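Side-chain contacts in hypothetical membrane protein (Corynebacterium glutamicum, PDB 6JS9), which binds heme through its N-terminal domain, the part crystallised here, and probably passes it on within the heme uptake machinery of corynebacteria: residues N23-T27 / G28-G32; T153-A157 / A158-A162. All blocks are in the same frame, centred on the assembly; numbering follows the deposited sequence.

Interaction 1 comes first along the chain, where helix 19-26 ends and turns through a loop toward strand 33-37; interaction 2 follows much later, where strand 146-155 gives way to helix 157-162. One is thus the exit from a helix and the other the entry to one, both set in a chain built mainly of antiparallel strands and both within the HtaA family region. The centres of interactions 1 and 2 are about 20 Å apart. Their nearest atoms are about 10 Å apart, so they do not touch. What relates them is the heme: residues 23-32 supply its axial ligand, while residues 153-162 meet Tyr167, a heme-binding residue, through Leu155.

Interaction 1 of 2, residues N23-T27 / G28-G32; sequences NYIQT and GVAKG. With HEM (protoporphyrin IX containing Fe), chain C.
With chi1 at 162°, Tyr24 carries its ring anti to the backbone N and off the last turn of helix 19-26, toward the heme, while Val29, its CG1 set between its own N and carbonyl carbon (chi1 71°), brings that methyl to the edge of the same ring. Val29 CG1 comes 3.3 Å from Tyr24 CE1 and also meets the porphyrin at C2D. The ring is covered on both faces: Ala30 CB makes a CH-pi contact 3.9 Å from the centroid of the Tyr24 ring, and the porphyrin carbons around CHA and C1A lie over the opposite face. Ile25 CD1 packs on the same methyl, 3.7 Å from Ala30 CB.

This is the axial-ligand site of the heme domain, with Tyr24 OH bound to the heme iron at 2.3 Å. His77 NE2, on strand 63-79, hydrogen-bonds the same oxygen, a second-shell contact that may strengthen its phenolate character.

Behind the ligand the helix unwinds into a type I turn, Gly28 to Lys31. Asn23 O takes three donors, Thr27 N, Thr27 OG1 and Gly28 N, the last 2.9 Å from Asn23 O. Tyr24 O receives weak bonds from Gly28 N and Ala30 N. Gly32 N closes the loop onto Ile25 O at 2.8 Å, with an N-H...O angle of 168°.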
loop_
_atom_site.group_PDB
_atom_site.type_symbol
_atom_site.label_atom_id
_atom_site.label_comp_id
_atom_site.label_asym_id
_atom_site.label_seq_id
_atom_site.Cartn_x
_atom_site.Cartn_y
_atom_site.Cartn_z
ATOM N N ASN A 23 -12.962 -6.971 1.422
ATOM C CA ASN A 23 -14.222 -7.696 1.521
ATOM C C ASN A 23 -14.375 -8.664 0.358
ATOM O O ASN A 23 -14.786 -9.814 0.547
ATOM C CB ASN A 23 -15.398 -6.719 1.538
ATOM C CG ASN A 23 -15.558 -5.996 2.867
ATOM O OD1 ASN A 23 -15.023 -6.411 3.898
ATOM N ND2 ASN A 23 -16.325 -4.917 2.848
ATOM N N TYR A 24 -14.065 -8.197 -0.852
ATOM C CA TYR A 24 -14.057 -9.054 -2.029
ATOM C C TYR A 24 -13.235 -10.319 -1.779
ATOM O O TYR A 24 -13.703 -11.435 -2.040
ATOM C CB TYR A 24 -13.526 -8.248 -3.220
ATOM C CG TYR A 24 -13.069 -9.082 -4.385
ATOM C CD1 TYR A 24 -13.983 -9.780 -5.175
ATOM C CD2 TYR A 24 -11.722 -9.169 -4.701
ATOM C CE1 TYR A 24 -13.555 -10.541 -6.237
ATOM C CE2 TYR A 24 -11.285 -9.918 -5.765
ATOM C CZ TYR A 24 -12.206 -10.611 -6.530
ATOM O OH TYR A 24 -11.767 -11.376 -7.586
ATOM N N ILE A 25 -12.036 -10.158 -1.201
ATOM C CA ILE A 25 -11.134 -11.283 -0.937
ATOM C C ILE A 25 -11.691 -12.184 0.159
ATOM O O ILE A 25 -11.681 -13.416 0.038
ATOM C CB ILE A 25 -9.727 -10.767 -0.559
ATOM C CG1 ILE A 25 -8.976 -10.208 -1.774
ATOM C CG2 ILE A 25 -8.906 -11.856 0.197
ATOM C CD1 ILE A 25 -8.868 -11.160 -2.946
ATOM N N GLN A 26 -12.171 -11.591 1.258
ATOM C CA GLN A 26 -12.438 -12.371 2.463
ATOM C C GLN A 26 -13.859 -12.924 2.516
ATOM O O GLN A 26 -14.059 -14.054 2.970
ATOM C CB GLN A 26 -12.149 -11.527 3.713
ATOM C CG GLN A 26 -10.658 -11.210 3.868
ATOM C CD GLN A 26 -10.333 -10.345 5.082
ATOM O OE1 GLN A 26 -10.910 -9.267 5.270
ATOM N NE2 GLN A 26 -9.403 -10.817 5.910
ATOM N N THR A 27 -14.852 -12.164 2.057
ATOM C CA THR A 27 -16.236 -12.615 2.105
ATOM C C THR A 27 -16.926 -12.665 0.745
ATOM O O THR A 27 -18.032 -13.209 0.660
ATOM C CB THR A 27 -17.069 -11.720 3.043
ATOM O OG1 THR A 27 -17.044 -10.366 2.565
ATOM C CG2 THR A 27 -16.533 -11.769 4.462
ATOM N N GLY A 28 -16.318 -12.137 -0.314
ATOM C CA GLY A 28 -16.931 -12.115 -1.625
ATOM C C GLY A 28 -16.502 -13.275 -2.504
ATOM O O GLY A 28 -16.050 -14.321 -2.029
ATOM N N VAL A 29 -16.593 -13.058 -3.820
ATOM C CA VAL A 29 -16.456 -14.158 -4.773
ATOM C C VAL A 29 -15.031 -14.721 -4.834
ATOM O O VAL A 29 -14.846 -15.873 -5.241
ATOM C CB VAL A 29 -16.983 -13.691 -6.153
ATOM C CG1 VAL A 29 -16.059 -12.681 -6.809
ATOM C CG2 VAL A 29 -17.268 -14.880 -7.076
ATOM N N ALA A 30 -14.016 -13.967 -4.395
ATOM C CA ALA A 30 -12.642 -14.478 -4.414
ATOM C C ALA A 30 -12.448 -15.629 -3.432
ATOM O O ALA A 30 -11.652 -16.539 -3.702
ATOM C CB ALA A 30 -11.649 -13.358 -4.095
ATOM N N LYS A 31 -13.155 -15.605 -2.300
ATOM C CA LYS A 31 -13.105 -16.669 -1.296
ATOM C C LYS A 31 -11.662 -17.060 -0.971
ATOM O O LYS A 31 -11.255 -18.213 -1.107
ATOM C CB LYS A 31 -13.918 -17.887 -1.758
ATOM C CG LYS A 31 -15.417 -17.690 -1.624
ATOM C CD LYS A 31 -15.737 -17.129 -0.240
ATOM C CE LYS A 31 -17.094 -16.448 -0.189
ATOM N NZ LYS A 31 -18.152 -17.342 -0.671
ATOM N N GLY A 32 -10.880 -16.068 -0.539
ATOM C CA GLY A 32 -9.475 -16.287 -0.245
ATOM C C GLY A 32 -9.095 -15.787 1.141
ATOM O O GLY A 32 -9.861 -15.895 2.103
HETATM C CHA HEM C . -13.916 -7.877 -8.695
HETATM C CHB HEM C . -9.091 -8.203 -9.161
HETATM C CHC HEM C . -9.453 -12.708 -10.970
HETATM C CHD HEM C . -14.285 -12.201 -10.930
HETATM C C1A HEM C . -12.568 -7.572 -8.634
HETATM C C2A HEM C . -11.981 -6.370 -8.080
HETATM C C3A HEM C . -10.652 -6.445 -8.196
HETATM C C4A HEM C . -10.343 -7.717 -8.836
HETATM C CMA HEM C . -9.648 -5.355 -7.729
HETATM C CAA HEM C . -12.787 -5.224 -7.453
HETATM C CBA HEM C . -13.293 -5.660 -6.079
HETATM C CGA HEM C . -13.971 -4.488 -5.427
HETATM O O1A HEM C . -13.260 -3.664 -4.783
HETATM O O2A HEM C . -15.219 -4.387 -5.570
HETATM C C1B HEM C . -8.776 -9.435 -9.697
HETATM C C2B HEM C . -7.428 -9.884 -10.015
HETATM C C3B HEM C . -7.515 -11.135 -10.518
HETATM C C4B HEM C . -8.927 -11.512 -10.523
HETATM C CMB HEM C . -6.168 -9.001 -9.774
HETATM C CAB HEM C . -6.412 -12.115 -11.015
HETATM C CBB HEM C . -5.098 -11.850 -11.027
HETATM C C1C HEM C . -10.802 -12.976 -11.142
HETATM C C2C HEM C . -11.376 -14.204 -11.652
HETATM C C3C HEM C . -12.715 -14.067 -11.642
HETATM C C4C HEM C . -13.028 -12.749 -11.109
HETATM C CMC HEM C . -10.512 -15.397 -12.108
HETATM C CAC HEM C . -13.807 -15.077 -12.088
HETATM C CBC HEM C . -13.544 -16.274 -12.607
HETATM C C1D HEM C . -14.619 -11.007 -10.309
HETATM C C2D HEM C . -15.965 -10.517 -10.026
HETATM C C3D HEM C . -15.859 -9.322 -9.412
HETATM C C4D HEM C . -14.450 -9.011 -9.282
HETATM C CMD HEM C . -17.288 -11.246 -10.363
HETATM C CAD HEM C . -16.999 -8.412 -8.889
HETATM C CBD HEM C . -17.266 -8.890 -7.456
HETATM C CGD HEM C . -18.347 -8.087 -6.768
HETATM O O1D HEM C . -18.893 -8.606 -5.766
HETATM O O2D HEM C . -18.675 -6.948 -7.203
HETATM N NA HEM C . -11.535 -8.367 -9.076
HETATM N NB HEM C . -9.657 -10.456 -10.028
HETATM N NC HEM C . -11.837 -12.130 -10.807
HETATM N ND HEM C . -13.733 -10.053 -9.830
HETATM FE FE HEM C . -11.686 -10.374 -9.646
#

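Interaction 2 of 2, residues T153-A157 / A158-A162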
loop_
_atom_site.group_PDB
_atom_site.type_symbol
_atom_site.label_atom_id
_atom_site.label_comp_id
_atom_site.label_asym_id
_atom_site.label_seq_id
_atom_site.Cartn_x
_atom_site.Cartn_y
_atom_site.Cartn_z
ATOM N N THR A 153 -6.932 9.189 -0.861
ATOM C CA THR A 153 -6.071 8.485 -1.802
ATOM C C THR A 153 -6.797 8.210 -3.109
ATOM O O THR A 153 -7.983 7.866 -3.106
ATOM C CB THR A 153 -5.587 7.149 -1.239
ATOM O OG1 THR A 153 -6.706 6.260 -1.123
ATOM C CG2 THR A 153 -4.954 7.334 0.128
ATOM N N ASP A 154 -6.053 8.339 -4.212
ATOM C CA ASP A 154 -6.498 8.038 -5.569
ATOM C C ASP A 154 -5.593 6.975 -6.172
ATOM O O ASP A 154 -4.364 7.098 -6.118
ATOM C CB ASP A 154 -6.450 9.274 -6.476
ATOM C CG ASP A 154 -7.514 10.285 -6.141
ATOM O OD1 ASP A 154 -8.464 9.932 -5.408
ATOM O OD2 ASP A 154 -7.394 11.438 -6.615
ATOM N N LEU A 155 -6.207 5.971 -6.792
ATOM C CA LEU A 155 -5.477 4.919 -7.491
ATOM C C LEU A 155 -4.889 5.426 -8.805
ATOM O O LEU A 155 -5.534 6.163 -9.557
ATOM C CB LEU A 155 -6.423 3.740 -7.763
ATOM C CG LEU A 155 -5.888 2.529 -8.519
ATOM C CD1 LEU A 155 -4.888 1.784 -7.652
ATOM C CD2 LEU A 155 -7.019 1.634 -8.937
ATOM N N THR A 156 -3.658 5.011 -9.095
ATOM C CA THR A 156 -2.996 5.412 -10.327
ATOM C C THR A 156 -3.384 4.491 -11.474
ATOM O O THR A 156 -3.941 3.405 -11.282
ATOM C CB THR A 156 -1.479 5.386 -10.183
ATOM O OG1 THR A 156 -1.059 4.021 -10.056
ATOM C CG2 THR A 156 -1.020 6.217 -8.957
ATOM N N ALA A 157 -3.050 4.934 -12.686
ATOM C CA ALA A 157 -3.273 4.110 -13.869
ATOM C C ALA A 157 -2.579 2.761 -13.727
ATOM O O ALA A 157 -3.172 1.708 -13.997
ATOM C CB ALA A 157 -2.782 4.850 -15.117
ATOM N N ALA A 158 -1.321 2.771 -13.278
ATOM C CA ALA A 158 -0.570 1.526 -13.160
ATOM C C ALA A 158 -1.135 0.640 -12.054
ATOM O O ALA A 158 -1.136 -0.591 -12.181
ATOM C CB ALA A 158 0.913 1.829 -12.923
ATOM N N GLY A 159 -1.604 1.245 -10.957
ATOM C CA GLY A 159 -2.229 0.461 -9.898
ATOM C C GLY A 159 -3.504 -0.214 -10.364
ATOM O O GLY A 159 -3.765 -1.377 -10.036
ATOM N N ALA A 160 -4.316 0.505 -11.141
ATOM C CA ALA A 160 -5.530 -0.088 -11.680
ATOM C C ALA A 160 -5.198 -1.284 -12.556
ATOM O O ALA A 160 -5.874 -2.317 -12.493
ATOM C CB ALA A 160 -6.314 0.957 -12.469
ATOM N N GLN A 161 -4.156 -1.153 -13.380
ATOM C CA GLN A 161 -3.723 -2.245 -14.240
ATOM C C GLN A 161 -3.193 -3.416 -13.416
ATOM O O GLN A 161 -3.478 -4.583 -13.719
ATOM C CB GLN A 161 -2.660 -1.727 -15.208
ATOM C CG GLN A 161 -2.521 -2.504 -16.484
ATOM C CD GLN A 161 -1.797 -3.817 -16.287
ATOM O OE1 GLN A 161 -0.974 -3.953 -15.374
ATOM N NE2 GLN A 161 -2.099 -4.796 -17.141
ATOM N N ALA A 162 -2.426 -3.123 -12.366
ATOM C CA ALA A 162 -1.888 -4.172 -11.507
ATOM C C ALA A 162 -2.980 -4.946 -10.785
ATOM O O ALA A 162 -2.753 -6.091 -10.374
ATOM C CB ALA A 162 -0.924 -3.564 -10.488
#
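Thr156 OG1 accepts the N-H of Gly159 N at 3.0 Å, with the hydrogen pointing well at the oxygen (N-H...O angle 159°). This is the N-cap bond of helix 157-162: the hydroxyl takes up an amide of the first turn that has no earlier carbonyl in the helix to bond. A chi1 of 69° turns OG1 of Thr156 toward the helix start, while CG2 lies beside the backbone N. OG1 has a second partner, Val130 O, a backbone carbonyl of strand 129-136, so the capping group is also tied to the strand that pairs with 146-155 in the sheet.

The regular helical pattern begins at the same residue. Ala160 N bonds to Thr156 O at 2.9 Å, and Gln161 N to Ala157 O at 3.1 Å, the donor in each tilted about 20° from the carbonyl plane.

Further out, Leu155, the last residue of strand 146-155, lays both methyls against the first turn. Its CD1 lies 3.6 Å from Gly159 C, against bare backbone, and its CD2 is 3.7 Å from Ala160 CB. The approach is close because Gly159 has no side chain on the face turned to the leucine. Tyr167, a heme-binding residue, touches the Leu155 side chain as well, and the nearest atoms of the heme and the Leu155 side chain are about 8 Å apart.

A single hydroxyl therefore serves both helix and sheet: since Thr156 OG1 accepts from Gly159 N, its own proton goes to Val130 O, and the two bonds together would fix the rotation of the side chain where strand passes into helix.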